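Local coordinates for putative type VI secretion protein (Escherichia coli, PDB 6SKI) that probably acts as a phospholipase toxin of the type VI secretion system, carried on the VgrG spike and hydrolysing lipids of target cells, at residues 97-100 and 101-105; 318-322 and 323-327; 50-53 and 54-57. One frame throughout, in Å; residues are numbered along the deposited sequence.

Burial falls from contact 1 to contact 3 to contact 2. Contact 1 (97-100 with 101-105) is buried at the start of helix 101-108 and relies on stacked aromatic rings. Contact 3 (50-53 with 54-57) is also a helix start, of helix 53-58, but is only partly buried, and its chemistry is polar: an asparagine cap, backbone bonds and charged chains. Contact 2 (318-322 with 323-327) lies at the surface, without helix or strand, and is built from two reverse turns. Contacts 1 and 2 touch where Tyr98 packs on Asn318 and Pro319; contact 3 stands apart from both, its nearest atoms about 5 Å away.

Contact 1 of 3, residues 97-100 and 101-105; sequences GYYS and NIHWL
The phenol ring of Tyr99 and the imidazole of His103 lie face to face, their centroids 3.9 Å apart and their planes only 9° from parallel. His103 CE1 sits over the middle of the tyrosine ring, and Tyr99 CD1 in turn sits over the middle of the imidazole. The indole of Trp104 completes the cluster: Tyr99 presents an edge to its face in an offset edge-to-face contact, with planes at 77° and 5.7 Å between the tyrosine centroid and that of the six-membered ring. Tyr99 CD2 approaches Trp104 CZ2 to 4.0 Å. His103 ND1 stands over the centre of one indole face, and Trp104 CD2 lies in the plane of the imidazole at its edge.

Torsions at the base of the two helical side chains produce this fit. The imidazole of His103 is swung anti to its backbone N (chi1 178°), back over the ring of Tyr99, two residues before the helix, whereas Trp104 CG stays beside its own N, which brings the indole close to the Ser100 carbonyl. That carbonyl also takes a weak first-turn bond from Trp104 N at 3.5 Å.

Ser100 holds the N-cap position, yet its hydroxyl makes no capping bond and pairs instead with Asp44. Asn101 uses ND2 to reach the carbonyl of Ala417, while Leu421 of helix 416-431 packs on Trp104. Bonds to Asp44, just past strand 22-43, and to Ala417 of helix 416-431 therefore tie this helix start to its surroundings, and within the turn cohesion comes mainly from ring stacking, whose strength would probably vary with the protonation of the imidazole it includes.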
loop_
_atom_site.group_PDB
_atom_site.type_symbol
_atom_site.label_atom_id
_atom_site.label_comp_id
_atom_site.label_asym_id
_atom_site.label_seq_id
_atom_site.Cartn_x
_atom_site.Cartn_y
_atom_site.Cartn_z
ATOM N N GLY A 97 11.115 -4.848 5.931
ATOM C CA GLY A 97 10.350 -3.869 6.668
ATOM C C GLY A 97 9.605 -4.479 7.836
ATOM O O GLY A 97 9.669 -5.676 8.107
ATOM N N TYR A 98 8.884 -3.621 8.541
ATOM C CA TYR A 98 8.070 -4.011 9.677
ATOM C C TYR A 98 6.601 -3.923 9.284
ATOM O O TYR A 98 6.257 -3.568 8.156
ATOM C CB TYR A 98 8.389 -3.126 10.883
ATOM C CG TYR A 98 7.899 -3.650 12.211
ATOM C CD1 TYR A 98 8.199 -4.934 12.628
ATOM C CD2 TYR A 98 7.151 -2.847 13.057
ATOM C CE1 TYR A 98 7.756 -5.408 13.843
ATOM C CE2 TYR A 98 6.708 -3.311 14.272
ATOM C CZ TYR A 98 7.013 -4.591 14.661
ATOM O OH TYR A 98 6.570 -5.057 15.875
ATOM N N TYR A 99 5.732 -4.259 10.229
ATOM C CA TYR A 99 4.301 -4.158 9.993
ATOM C C TYR A 99 3.922 -2.717 9.686
ATOM O O TYR A 99 4.345 -1.786 10.375
ATOM C CB TYR A 99 3.541 -4.658 11.217
ATOM C CG TYR A 99 3.640 -6.145 11.418
ATOM C CD1 TYR A 99 3.385 -7.021 10.376
ATOM C CD2 TYR A 99 3.998 -6.676 12.646
ATOM C CE1 TYR A 99 3.475 -8.382 10.552
ATOM C CE2 TYR A 99 4.094 -8.036 12.833
ATOM C CZ TYR A 99 3.830 -8.886 11.782
ATOM O OH TYR A 99 3.924 -10.246 11.962
ATOM N N SER A 100 3.124 -2.534 8.641
ATOM C CA SER A 100 2.684 -1.203 8.250
ATOM C C SER A 100 1.469 -0.820 9.082
ATOM O O SER A 100 1.020 -1.565 9.955
ATOM C CB SER A 100 2.384 -1.155 6.758
ATOM O OG SER A 100 1.779 -2.356 6.324
ATOM N N ASN A 101 0.905 0.349 8.807
ATOM C CA ASN A 101 -0.308 0.774 9.483
ATOM C C ASN A 101 -1.546 0.134 8.883
ATOM O O ASN A 101 -2.590 0.102 9.540
ATOM C CB ASN A 101 -0.438 2.297 9.423
ATOM C CG ASN A 101 0.315 2.986 10.532
ATOM O OD1 ASN A 101 0.731 2.355 11.498
ATOM N ND2 ASN A 101 0.505 4.289 10.396
ATOM N N ILE A 102 -1.443 -0.396 7.665
ATOM C CA ILE A 102 -2.540 -1.163 7.091
ATOM C C ILE A 102 -2.674 -2.498 7.805
ATOM O O ILE A 102 -3.785 -2.988 8.030
ATOM C CB ILE A 102 -2.328 -1.336 5.577
ATOM C CG1 ILE A 102 -2.323 0.028 4.891
ATOM C CG2 ILE A 102 -3.399 -2.224 4.982
ATOM C CD1 ILE A 102 -3.594 0.800 5.094
ATOM N N HIS A 103 -1.548 -3.094 8.197
ATOM C CA HIS A 103 -1.586 -4.298 9.018
ATOM C C HIS A 103 -2.326 -4.049 10.326
ATOM O O HIS A 103 -3.180 -4.842 10.734
ATOM C CB HIS A 103 -0.162 -4.776 9.295
ATOM C CG HIS A 103 -0.092 -5.988 10.168
ATOM N ND1 HIS A 103 0.078 -5.910 11.533
ATOM C CD2 HIS A 103 -0.152 -7.307 9.871
ATOM C CE1 HIS A 103 0.105 -7.128 12.041
ATOM N NE2 HIS A 103 -0.029 -7.994 11.054
ATOM N N TRP A 104 -2.014 -2.940 10.993
ATOM C CA TRP A 104 -2.627 -2.651 12.283
ATOM C C TRP A 104 -4.090 -2.269 12.127
ATOM O O TRP A 104 -4.916 -2.603 12.980
ATOM C CB TRP A 104 -1.848 -1.547 12.988
ATOM C CG TRP A 104 -0.457 -1.947 13.326
ATOM C CD1 TRP A 104 0.687 -1.340 12.920
ATOM C CD2 TRP A 104 -0.058 -3.054 14.139
ATOM N NE1 TRP A 104 1.777 -1.997 13.425
ATOM C CE2 TRP A 104 1.345 -3.055 14.180
ATOM C CE3 TRP A 104 -0.753 -4.043 14.838
ATOM C CZ2 TRP A 104 2.069 -4.004 14.891
ATOM C CZ3 TRP A 104 -0.035 -4.983 15.541
ATOM C CH2 TRP A 104 1.362 -4.959 15.562
ATOM N N LEU A 105 -4.427 -1.557 11.052
ATOM C CA LEU A 105 -5.828 -1.257 10.784
ATOM C C LEU A 105 -6.613 -2.529 10.505
ATOM O O LEU A 105 -7.769 -2.654 10.923
ATOM C CB LEU A 105 -5.938 -0.293 9.607
ATOM C CG LEU A 105 -5.678 1.182 9.889
ATOM C CD1 LEU A 105 -5.609 1.942 8.587
ATOM C CD2 LEU A 105 -6.732 1.771 10.795
#

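Contact 2 of 3, residues 318-322 and 323-327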
loop_
_atom_site.group_PDB
_atom_site.type_symbol
_atom_site.label_atom_id
_atom_site.label_comp_id
_atom_site.label_asym_id
_atom_site.label_seq_id
_atom_site.Cartn_x
_atom_site.Cartn_y
_atom_site.Cartn_z
ATOM N N ASN A 318 11.326 -0.995 11.475
ATOM C CA ASN A 318 11.482 -1.917 12.587
ATOM C C ASN A 318 11.774 -1.165 13.885
ATOM O O ASN A 318 12.339 -0.068 13.866
ATOM C CB ASN A 318 12.589 -2.921 12.289
ATOM C CG ASN A 318 12.550 -3.414 10.866
ATOM O OD1 ASN A 318 12.797 -2.661 9.932
ATOM N ND2 ASN A 318 12.218 -4.683 10.691
ATOM N N PRO A 319 11.390 -1.732 15.026
ATOM C CA PRO A 319 11.594 -1.047 16.304
ATOM C C PRO A 319 13.065 -0.940 16.678
ATOM O O PRO A 319 13.943 -1.559 16.076
ATOM C CB PRO A 319 10.834 -1.938 17.293
ATOM C CG PRO A 319 9.823 -2.631 16.435
ATOM C CD PRO A 319 10.613 -2.965 15.217
ATOM N N VAL A 320 13.315 -0.127 17.708
ATOM C CA VAL A 320 14.679 0.210 18.106
ATOM C C VAL A 320 15.441 -1.022 18.583
ATOM O O VAL A 320 16.639 -1.173 18.310
ATOM C CB VAL A 320 14.654 1.316 19.177
ATOM C CG1 VAL A 320 15.832 1.186 20.125
ATOM C CG2 VAL A 320 14.674 2.670 18.516
ATOM N N GLY A 321 14.776 -1.921 19.298
ATOM C CA GLY A 321 15.468 -3.041 19.901
ATOM C C GLY A 321 15.514 -4.308 19.079
ATOM O O GLY A 321 16.098 -5.298 19.534
ATOM N N SER A 322 14.932 -4.315 17.886
ATOM C CA SER A 322 14.954 -5.500 17.053
ATOM C C SER A 322 16.343 -5.710 16.457
ATOM O O SER A 322 17.155 -4.784 16.405
ATOM C CB SER A 322 13.918 -5.382 15.939
ATOM O OG SER A 322 14.035 -4.142 15.268
ATOM N N PRO A 323 16.645 -6.931 16.013
ATOM C CA PRO A 323 17.873 -7.140 15.233
ATOM C C PRO A 323 17.877 -6.385 13.920
ATOM O O PRO A 323 18.953 -6.143 13.361
ATOM C CB PRO A 323 17.871 -8.655 15.006
ATOM C CG PRO A 323 17.181 -9.173 16.222
ATOM C CD PRO A 323 16.029 -8.216 16.383
ATOM N N LEU A 324 16.705 -6.002 13.415
ATOM C CA LEU A 324 16.570 -5.255 12.173
ATOM C C LEU A 324 16.389 -3.768 12.447
ATOM O O LEU A 324 15.735 -3.060 11.679
ATOM C CB LEU A 324 15.401 -5.794 11.353
ATOM C CG LEU A 324 15.643 -7.078 10.564
ATOM C CD1 LEU A 324 14.423 -7.427 9.736
ATOM C CD2 LEU A 324 16.863 -6.934 9.676
ATOM N N GLN A 325 16.969 -3.297 13.547
ATOM C CA GLN A 325 16.839 -1.909 13.965
ATOM C C GLN A 325 17.279 -0.965 12.855
ATOM O O GLN A 325 18.225 -1.238 12.112
ATOM C CB GLN A 325 17.677 -1.674 15.218
ATOM C CG GLN A 325 17.843 -0.232 15.625
ATOM C CD GLN A 325 18.914 -0.064 16.677
ATOM O OE1 GLN A 325 20.098 -0.273 16.414
ATOM N NE2 GLN A 325 18.501 0.277 17.888
ATOM N N GLU A 326 16.582 0.162 12.748
ATOM C CA GLU A 326 16.865 1.153 11.720
ATOM C C GLU A 326 18.000 2.050 12.191
ATOM O O GLU A 326 17.808 2.909 13.055
ATOM C CB GLU A 326 15.619 1.966 11.390
ATOM C CG GLU A 326 14.395 1.117 11.145
ATOM C CD GLU A 326 14.316 0.644 9.713
ATOM O OE1 GLU A 326 15.208 1.003 8.920
ATOM O OE2 GLU A 326 13.360 -0.078 9.373
ATOM N N ASN A 327 19.180 1.841 11.620
ATOM C CA ASN A 327 20.335 2.699 11.834
ATOM C C ASN A 327 20.643 3.392 10.518
ATOM O O ASN A 327 20.806 2.730 9.489
ATOM C CB ASN A 327 21.545 1.898 12.306
ATOM C CG ASN A 327 21.373 1.359 13.701
ATOM O OD1 ASN A 327 20.911 2.061 14.595
ATOM N ND2 ASN A 327 21.737 0.101 13.895
#
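Asn318 and Glu326 meet at the tight end of this contact, where the backbone N of Asn318 donates to Glu326 OE2 at 3.1 Å with an N-H...O angle of 157°. The carboxylate is reached through its anti lone pair, on the side away from OE1. A bend at the second torsion of Glu326 (chi2 -86°) folds the chain back so that the carboxylate arrives beside Asn318 rather than running outward. The same OE2 also pairs with the hydroxyl of Tyr95, so one oxygen clasps two parts of the chain. Next to it, Asn318 CB packs near the carbonyl of Leu324, and Leu324 CB and CD1 pack against the amide end of Asn318.

The middle is closed by Ser322. Its hydroxyl donates to Pro319 O over 2.7 Å, approaching from 33° out of the carbonyl plane, and its own carbonyl takes a weak bond from Gln325 N at 3.2 Å. The aliphatic part of Gln325 runs along Val320, but the fit of its amide end is doubtful.

Toward solvent the packing thins. Gly321 and Pro323 are exposed, as is Leu324 even though its CB and CD1 touch Asn318. CB of Pro323 points away from residues 318-322, and Asn327 ND2 bonds to Gln325 OE1 at 3.0 Å.

Two successive type I beta turns, Pro319 to Ser322 and Ser322 to Gln325, share Ser322 as the last residue of one and the first of the next. They form part of the connection between strand 303-306 and strand 328-341, in the Tle1-like catalytic region, whose family belongs to the alpha/beta-hydrolase clan.

Contact 3 of 3, residues 50-53 and 54-57; sequences RENT and ASRL
Glu51 and Arg56 run antiparallel, side chain against side chain, with their carboxylate and guanidinium planes 71° apart. Their charged ends do not meet: Glu51 OE1 touches the aliphatic Arg56 CG at 3.6 Å, while the acid makes its salt bridge with Lys59. The guanidinium of Arg56 turns instead toward the backbone. Thr53 CA lies over one of its faces, near one margin of the group, and Glu51 O comes to its edge near the plane, accepting a weak bond from NH1 at 3.4 Å. A sharp bend at the third torsion brings the group back over the start of the helix.

Asn52 is the N-cap. Its side chain is folded over its own backbone (chi1 53°), so that OD1 curls over the first turn and takes the amide of Ser55 at 3.0 Å, tilted 29° from the side-chain carbonyl plane. Beyond it, Glu51 CG packs on Ser55 CB at 3.5 Å. Thr53 and Leu57 extend together, with CG2 of the first and CD1 of the second 3.6 Å apart, beside the backbone bond from Leu57 N to Thr53 O of 2.9 Å.

Helix 53-58 begins here, soon after strand 22-43 ends. Helix 144-154 packs against it, with Ile153 on Asn52, Ala54 and Ser55 and Leu146 on Leu57. Ser55 OG is hydrogen-bonded to Arg198 at the start of helix 198-211, and Arg56 forms a long, weak ion pair with Asp497 of strand 495-497.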
loop_
_atom_site.group_PDB
_atom_site.type_symbol
_atom_site.label_atom_id
_atom_site.label_comp_id
_atom_site.label_asym_id
_atom_site.label_seq_id
_atom_site.Cartn_x
_atom_site.Cartn_y
_atom_site.Cartn_z
ATOM N N ARG A 50 10.413 -8.437 2.413
ATOM C CA ARG A 50 11.405 -7.788 1.576
ATOM C C ARG A 50 10.794 -7.427 0.229
ATOM O O ARG A 50 9.823 -8.034 -0.225
ATOM C CB ARG A 50 12.622 -8.689 1.372
ATOM C CG ARG A 50 13.250 -9.180 2.658
ATOM C CD ARG A 50 14.444 -10.071 2.380
ATOM N NE ARG A 50 15.530 -9.830 3.323
ATOM C CZ ARG A 50 15.558 -10.292 4.570
ATOM N NH1 ARG A 50 14.556 -11.027 5.033
ATOM N NH2 ARG A 50 16.590 -10.017 5.354
ATOM N N GLU A 51 11.378 -6.421 -0.410
ATOM C CA GLU A 51 10.946 -6.025 -1.741
ATOM C C GLU A 51 11.505 -6.995 -2.771
ATOM O O GLU A 51 12.674 -7.385 -2.706
ATOM C CB GLU A 51 11.414 -4.603 -2.044
ATOM C CG GLU A 51 10.565 -3.871 -3.056
ATOM C CD GLU A 51 11.045 -2.457 -3.296
ATOM O OE1 GLU A 51 12.135 -2.105 -2.800
ATOM O OE2 GLU A 51 10.332 -1.694 -3.979
ATOM N N ASN A 52 10.670 -7.389 -3.727
ATOM C CA ASN A 52 11.124 -8.349 -4.718
ATOM C C ASN A 52 12.079 -7.686 -5.708
ATOM O O ASN A 52 12.208 -6.461 -5.765
ATOM C CB ASN A 52 9.942 -8.988 -5.450
ATOM C CG ASN A 52 8.986 -7.971 -6.037
ATOM O OD1 ASN A 52 9.364 -6.844 -6.346
ATOM N ND2 ASN A 52 7.735 -8.373 -6.202
ATOM N N THR A 53 12.762 -8.524 -6.487
ATOM C CA THR A 53 13.767 -8.021 -7.416
ATOM C C THR A 53 13.152 -7.080 -8.443
ATOM O O THR A 53 13.771 -6.084 -8.831
ATOM C CB THR A 53 14.469 -9.190 -8.106
ATOM O OG1 THR A 53 15.218 -9.934 -7.139
ATOM C CG2 THR A 53 15.418 -8.695 -9.180
ATOM N N ALA A 54 11.926 -7.370 -8.883
ATOM C CA ALA A 54 11.318 -6.587 -9.952
ATOM C C ALA A 54 11.075 -5.143 -9.528
ATOM O O ALA A 54 11.305 -4.216 -10.311
ATOM C CB ALA A 54 10.020 -7.249 -10.404
ATOM N N SER A 55 10.611 -4.928 -8.296
ATOM C CA SER A 55 10.388 -3.569 -7.806
ATOM C C SER A 55 11.703 -2.808 -7.675
ATOM O O SER A 55 11.820 -1.645 -8.090
ATOM C CB SER A 55 9.669 -3.625 -6.461
ATOM O OG SER A 55 8.265 -3.594 -6.617
ATOM N N ARG A 56 12.706 -3.457 -7.085
ATOM C CA ARG A 56 14.011 -2.831 -6.924
ATOM C C ARG A 56 14.613 -2.466 -8.272
ATOM O O ARG A 56 15.280 -1.436 -8.404
ATOM C CB ARG A 56 14.933 -3.772 -6.153
ATOM C CG ARG A 56 14.491 -4.017 -4.723
ATOM C CD ARG A 56 15.591 -4.662 -3.908
ATOM N NE ARG A 56 16.559 -5.348 -4.755
ATOM C CZ ARG A 56 16.611 -6.667 -4.905
ATOM N NH1 ARG A 56 15.747 -7.443 -4.267
ATOM N NH2 ARG A 56 17.525 -7.212 -5.696
ATOM N N LEU A 57 14.380 -3.297 -9.290
ATOM C CA LEU A 57 14.881 -2.984 -10.623
ATOM C C LEU A 57 14.062 -1.889 -11.287
ATOM O O LEU A 57 14.610 -1.090 -12.050
ATOM C CB LEU A 57 14.891 -4.236 -11.495
ATOM C CG LEU A 57 15.858 -5.329 -11.056
ATOM C CD1 LEU A 57 15.834 -6.476 -12.037
ATOM C CD2 LEU A 57 17.252 -4.764 -10.911
#